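Local coordinates for protein endonuclease IV (PDB 3AAM) that cleaves phosphodiester bonds at apurinic or apyrimidinic sites in DNA during base excision repair, with zinc as its cofactor, at residues D169-A181 / S214-I227. Sequence-based numbering, arbitrary orientation.
Sequences DTCHAYAAGYDVA and SRVDHHAHLLQGKI. With MN (manganese (II) ion), chain B.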
loop_
_atom_site.group_PDB
_atom_site.type_symbol
_atom_site.label_atom_id
_atom_site.label_comp_id
_atom_site.label_asym_id
_atom_site.label_seq_id
_atom_site.Cartn_x
_atom_site.Cartn_y
_atom_site.Cartn_z
ATOM N N ASP A 169 5.224 4.941 -2.273
ATOM C CA ASP A 169 5.980 3.750 -2.630
ATOM C C ASP A 169 7.340 4.278 -3.074
ATOM O O ASP A 169 7.450 5.012 -4.060
ATOM C CB ASP A 169 5.316 2.963 -3.764
ATOM C CG ASP A 169 6.060 1.674 -4.082
ATOM O OD1 ASP A 169 7.278 1.746 -4.366
ATOM O OD2 ASP A 169 5.436 0.591 -4.044
ATOM N N THR A 170 8.374 3.927 -2.321
ATOM C CA THR A 170 9.727 4.382 -2.614
ATOM C C THR A 170 10.300 3.858 -3.931
ATOM O O THR A 170 11.113 4.533 -4.568
ATOM C CB THR A 170 10.660 3.996 -1.469
ATOM O OG1 THR A 170 10.400 2.638 -1.096
ATOM C CG2 THR A 170 10.423 4.902 -0.265
ATOM N N CYS A 171 9.896 2.659 -4.335
ATOM C CA CYS A 171 10.376 2.090 -5.593
ATOM C C CYS A 171 9.773 2.902 -6.726
ATOM O O CYS A 171 10.472 3.316 -7.654
ATOM C CB CYS A 171 9.946 0.625 -5.725
ATOM S SG CYS A 171 10.371 -0.144 -7.317
ATOM N N HIS A 172 8.467 3.132 -6.647
ATOM C CA HIS A 172 7.775 3.908 -7.671
ATOM C C HIS A 172 8.368 5.308 -7.781
ATOM O O HIS A 172 8.598 5.809 -8.884
ATOM C CB HIS A 172 6.289 4.025 -7.339
ATOM C CG HIS A 172 5.555 2.722 -7.368
ATOM N ND1 HIS A 172 4.215 2.621 -7.069
ATOM C CD2 HIS A 172 5.973 1.465 -7.651
ATOM C CE1 HIS A 172 3.838 1.358 -7.165
ATOM N NE2 HIS A 172 4.886 0.637 -7.516
ATOM N N ALA A 173 8.612 5.931 -6.632
ATOM C CA ALA A 173 9.171 7.278 -6.598
ATOM C C ALA A 173 10.535 7.317 -7.275
ATOM O O ALA A 173 10.813 8.203 -8.083
ATOM C CB ALA A 173 9.287 7.766 -5.154
ATOM N N TYR A 174 11.378 6.345 -6.947
ATOM C CA TYR A 174 12.716 6.275 -7.523
ATOM C C TYR A 174 12.610 6.117 -9.036
ATOM O O TYR A 174 13.281 6.819 -9.794
ATOM C CB TYR A 174 13.477 5.094 -6.918
ATOM C CG TYR A 174 14.961 5.094 -7.207
ATOM C CD1 TYR A 174 15.775 6.130 -6.758
ATOM C CD2 TYR A 174 15.551 4.054 -7.921
ATOM C CE1 TYR A 174 17.142 6.134 -7.013
ATOM C CE2 TYR A 174 16.919 4.047 -8.181
ATOM C CZ TYR A 174 17.706 5.092 -7.724
ATOM O OH TYR A 174 19.059 5.097 -7.977
ATOM N N ALA A 175 11.754 5.197 -9.474
ATOM C CA ALA A 175 11.573 4.949 -10.899
ATOM C C ALA A 175 11.040 6.175 -11.624
ATOM O O ALA A 175 11.307 6.366 -12.806
ATOM C CB ALA A 175 10.633 3.768 -11.113
ATOM N N ALA A 176 10.295 7.012 -10.910
ATOM C CA ALA A 176 9.719 8.212 -11.502
ATOM C C ALA A 176 10.704 9.371 -11.594
ATOM O O ALA A 176 10.479 10.317 -12.352
ATOM C CB ALA A 176 8.493 8.638 -10.711
ATOM N N GLY A 177 11.786 9.310 -10.821
ATOM C CA GLY A 177 12.765 10.384 -10.859
ATOM C C GLY A 177 13.113 11.003 -9.516
ATOM O O GLY A 177 13.960 11.894 -9.444
ATOM N N TYR A 178 12.458 10.555 -8.450
ATOM C CA TYR A 178 12.749 11.076 -7.116
ATOM C C TYR A 178 13.939 10.290 -6.577
ATOM O O TYR A 178 13.848 9.080 -6.377
ATOM C CB TYR A 178 11.539 10.898 -6.201
ATOM C CG TYR A 178 10.376 11.813 -6.527
ATOM C CD1 TYR A 178 10.415 13.167 -6.190
ATOM C CD2 TYR A 178 9.228 11.321 -7.142
ATOM C CE1 TYR A 178 9.331 14.009 -6.452
ATOM C CE2 TYR A 178 8.140 12.154 -7.413
ATOM C CZ TYR A 178 8.198 13.493 -7.062
ATOM O OH TYR A 178 7.117 14.313 -7.298
ATOM N N ASP A 179 15.050 10.978 -6.332
ATOM C CA ASP A 179 16.258 10.307 -5.858
ATOM C C ASP A 179 16.212 9.845 -4.399
ATOM O O ASP A 179 16.838 10.444 -3.524
ATOM C CB ASP A 179 17.475 11.210 -6.062
ATOM C CG ASP A 179 18.776 10.434 -6.073
ATOM O OD1 ASP A 179 18.777 9.267 -5.629
ATOM O OD2 ASP A 179 19.797 10.991 -6.526
ATOM N N VAL A 180 15.490 8.760 -4.145
ATOM C CA VAL A 180 15.381 8.225 -2.791
ATOM C C VAL A 180 16.713 7.645 -2.312
ATOM O O VAL A 180 16.992 7.615 -1.112
ATOM C CB VAL A 180 14.316 7.115 -2.713
ATOM C CG1 VAL A 180 14.111 6.690 -1.262
ATOM C CG2 VAL A 180 13.008 7.603 -3.325
ATOM N N ALA A 181 17.533 7.193 -3.255
ATOM C CA ALA A 181 18.825 6.603 -2.925
ATOM C C ALA A 181 19.832 7.586 -2.339
ATOM O O ALA A 181 20.459 7.305 -1.314
ATOM C CB ALA A 181 19.424 5.940 -4.163
ATOM N N SER A 214 13.983 5.510 -14.392
ATOM C CA SER A 214 13.907 4.486 -15.434
ATOM C C SER A 214 12.482 4.084 -15.798
ATOM O O SER A 214 12.261 3.415 -16.814
ATOM C CB SER A 214 14.673 3.239 -14.996
ATOM O OG SER A 214 14.049 2.629 -13.881
ATOM N N ARG A 215 11.522 4.486 -14.969
ATOM C CA ARG A 215 10.117 4.154 -15.190
ATOM C C ARG A 215 9.860 2.660 -15.029
ATOM O O ARG A 215 8.786 2.166 -15.367
ATOM C CB ARG A 215 9.659 4.612 -16.580
ATOM C CG ARG A 215 9.163 6.055 -16.651
ATOM C CD ARG A 215 10.179 7.053 -16.124
ATOM N NE ARG A 215 9.815 8.428 -16.467
ATOM C CZ ARG A 215 8.713 9.048 -16.052
ATOM N NH1 ARG A 215 7.847 8.424 -15.265
ATOM N NH2 ARG A 215 8.475 10.296 -16.431
ATOM N N VAL A 216 10.852 1.943 -14.510
ATOM C CA VAL A 216 10.720 0.509 -14.286
ATOM C C VAL A 216 10.168 0.279 -12.880
ATOM O O VAL A 216 10.689 0.820 -11.907
ATOM C CB VAL A 216 12.086 -0.207 -14.418
ATOM C CG1 VAL A 216 11.959 -1.661 -13.987
ATOM C CG2 VAL A 216 12.572 -0.132 -15.860
ATOM N N ASP A 217 9.104 -0.512 -12.789
ATOM C CA ASP A 217 8.470 -0.828 -11.514
ATOM C C ASP A 217 8.767 -2.285 -11.190
ATOM O O ASP A 217 8.000 -3.178 -11.538
ATOM C CB ASP A 217 6.954 -0.607 -11.607
ATOM C CG ASP A 217 6.230 -0.917 -10.303
ATOM O OD1 ASP A 217 6.901 -1.173 -9.283
ATOM O OD2 ASP A 217 4.980 -0.897 -10.297
ATOM N N HIS A 218 9.891 -2.511 -10.516
ATOM C CA HIS A 218 10.325 -3.856 -10.157
ATOM C C HIS A 218 10.860 -3.810 -8.723
ATOM O O HIS A 218 11.988 -3.377 -8.484
ATOM C CB HIS A 218 11.417 -4.288 -11.143
ATOM C CG HIS A 218 11.787 -5.736 -11.059
ATOM N ND1 HIS A 218 12.640 -6.333 -11.964
ATOM C CD2 HIS A 218 11.431 -6.703 -10.181
ATOM C CE1 HIS A 218 12.793 -7.607 -11.647
ATOM N NE2 HIS A 218 12.069 -7.857 -10.569
ATOM N N HIS A 219 10.045 -4.256 -7.773
ATOM C CA HIS A 219 10.427 -4.237 -6.361
ATOM C C HIS A 219 11.605 -5.154 -6.054
ATOM O O HIS A 219 11.799 -6.176 -6.711
ATOM C CB HIS A 219 9.265 -4.673 -5.466
ATOM C CG HIS A 219 7.984 -3.935 -5.703
ATOM N ND1 HIS A 219 6.814 -4.269 -5.055
ATOM C CD2 HIS A 219 7.677 -2.906 -6.526
ATOM C CE1 HIS A 219 5.841 -3.478 -5.470
ATOM N NE2 HIS A 219 6.339 -2.643 -6.365
ATOM N N ALA A 220 12.377 -4.772 -5.042
ATOM C CA ALA A 220 13.516 -5.553 -4.586
ATOM C C ALA A 220 13.502 -5.561 -3.060
ATOM O O ALA A 220 13.016 -4.615 -2.434
ATOM C CB ALA A 220 14.819 -4.940 -5.088
ATOM N N HIS A 221 14.021 -6.638 -2.475
ATOM C CA HIS A 221 14.093 -6.774 -1.021
ATOM C C HIS A 221 14.961 -5.657 -0.447
ATOM O O HIS A 221 15.708 -4.999 -1.175
ATOM C CB HIS A 221 14.721 -8.118 -0.636
ATOM C CG HIS A 221 13.949 -9.313 -1.101
ATOM N ND1 HIS A 221 12.640 -9.544 -0.738
ATOM C CD2 HIS A 221 14.312 -10.357 -1.883
ATOM C CE1 HIS A 221 12.229 -10.678 -1.275
ATOM N NE2 HIS A 221 13.224 -11.192 -1.976
ATOM N N LEU A 222 14.867 -5.448 0.861
ATOM C CA LEU A 222 15.668 -4.420 1.509
ATOM C C LEU A 222 17.151 -4.705 1.277
ATOM O O LEU A 222 17.596 -5.850 1.363
ATOM C CB LEU A 222 15.359 -4.379 3.006
ATOM C CG LEU A 222 13.884 -4.116 3.331
ATOM C CD1 LEU A 222 13.684 -4.159 4.835
ATOM C CD2 LEU A 222 13.452 -2.770 2.766
ATOM N N LEU A 223 17.896 -3.649 0.963
ATOM C CA LEU A 223 19.333 -3.718 0.687
ATOM C C LEU A 223 19.700 -4.477 -0.586
ATOM O O LEU A 223 20.882 -4.624 -0.895
ATOM C CB LEU A 223 20.090 -4.331 1.875
ATOM C CG LEU A 223 20.059 -3.550 3.195
ATOM C CD1 LEU A 223 21.032 -4.188 4.188
ATOM C CD2 LEU A 223 20.440 -2.100 2.951
ATOM N N GLN A 224 18.705 -4.941 -1.338
ATOM C CA GLN A 224 18.982 -5.688 -2.562
ATOM C C GLN A 224 18.693 -4.923 -3.852
ATOM O O GLN A 224 18.819 -5.473 -4.950
ATOM C CB GLN A 224 18.205 -7.006 -2.561
ATOM C CG GLN A 224 18.682 -7.992 -1.506
ATOM C CD GLN A 224 17.991 -9.333 -1.611
ATOM O OE1 GLN A 224 17.471 -9.692 -2.669
ATOM N NE2 GLN A 224 17.998 -10.093 -0.521
ATOM N N GLY A 225 18.320 -3.656 -3.715
ATOM C CA GLY A 225 18.020 -2.840 -4.878
ATOM C C GLY A 225 18.957 -1.660 -5.051
ATOM O O GLY A 225 20.019 -1.601 -4.436
ATOM N N LYS A 226 18.548 -0.706 -5.881
ATOM C CA LYS A 226 19.360 0.472 -6.162
ATOM C C LYS A 226 19.220 1.598 -5.145
ATOM O O LYS A 226 20.007 2.544 -5.156
ATOM C CB LYS A 226 19.031 1.005 -7.560
ATOM C CG LYS A 226 19.174 -0.034 -8.665
ATOM C CD LYS A 226 20.566 -0.638 -8.687
ATOM C CE LYS A 226 20.684 -1.724 -9.752
ATOM N NZ LYS A 226 21.981 -2.457 -9.653
ATOM N N ILE A 227 18.226 1.511 -4.269
ATOM C CA ILE A 227 18.044 2.550 -3.265
ATOM C C ILE A 227 18.899 2.234 -2.042
ATOM O O ILE A 227 19.469 3.133 -1.424
ATOM C CB ILE A 227 16.563 2.681 -2.858
ATOM C CG1 ILE A 227 15.722 2.961 -4.107
ATOM C CG2 ILE A 227 16.404 3.820 -1.845
ATOM C CD1 ILE A 227 14.221 2.963 -3.872
HETATM MN MN MN B . 5.015 -1.572 -7.896
HETATM O O HOH W 1 21.868 3.546 -6.853
HETATM O O HOH W 2 4.729 -3.838 -8.939
#
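A manganese site of the TIM barrel joins His172 on helix 170-176 to Asp217 and His219 on the segment 214-227. His172 NE2 binds the manganese at 2.2 Å and His219 NE2 binds it at 2.3 Å. Asp217 chelates it with both carboxylate oxygens, OD1 at 2.4 Å. A water and one atom from outside the two segments complete the ligands. The His172 ring stands nearly perpendicular to the Asp217 carboxylate (85°). Asp169 is the N-cap: its OD1 accepts from His172 N, and its CG lies over one face of the His172 ring. Asn140 O accepts from His172 ND1, so with NE2 on the metal the ring is held at both nitrogens; Glu248 O does the same for His219 ND1. At the helix C-terminus, Arg215 N donates to Ala175 O (2.9 Å). Farther from the metal, Ile227 CG1 lies over one face of the Tyr174 ring, 4.0 Å from its centroid, a CH-pi contact. Ile227 CG2 meets Val180 CG1 at 3.7 Å. An alanine in place of Tyr174 removes the ring, which would probably open a gap beside Ile227 CG1 and Lys226 CB. Metal ligands gathered at the C-terminal end of the barrel strands are typical of TIM-barrel active sites, here of the AP endonuclease 2 family.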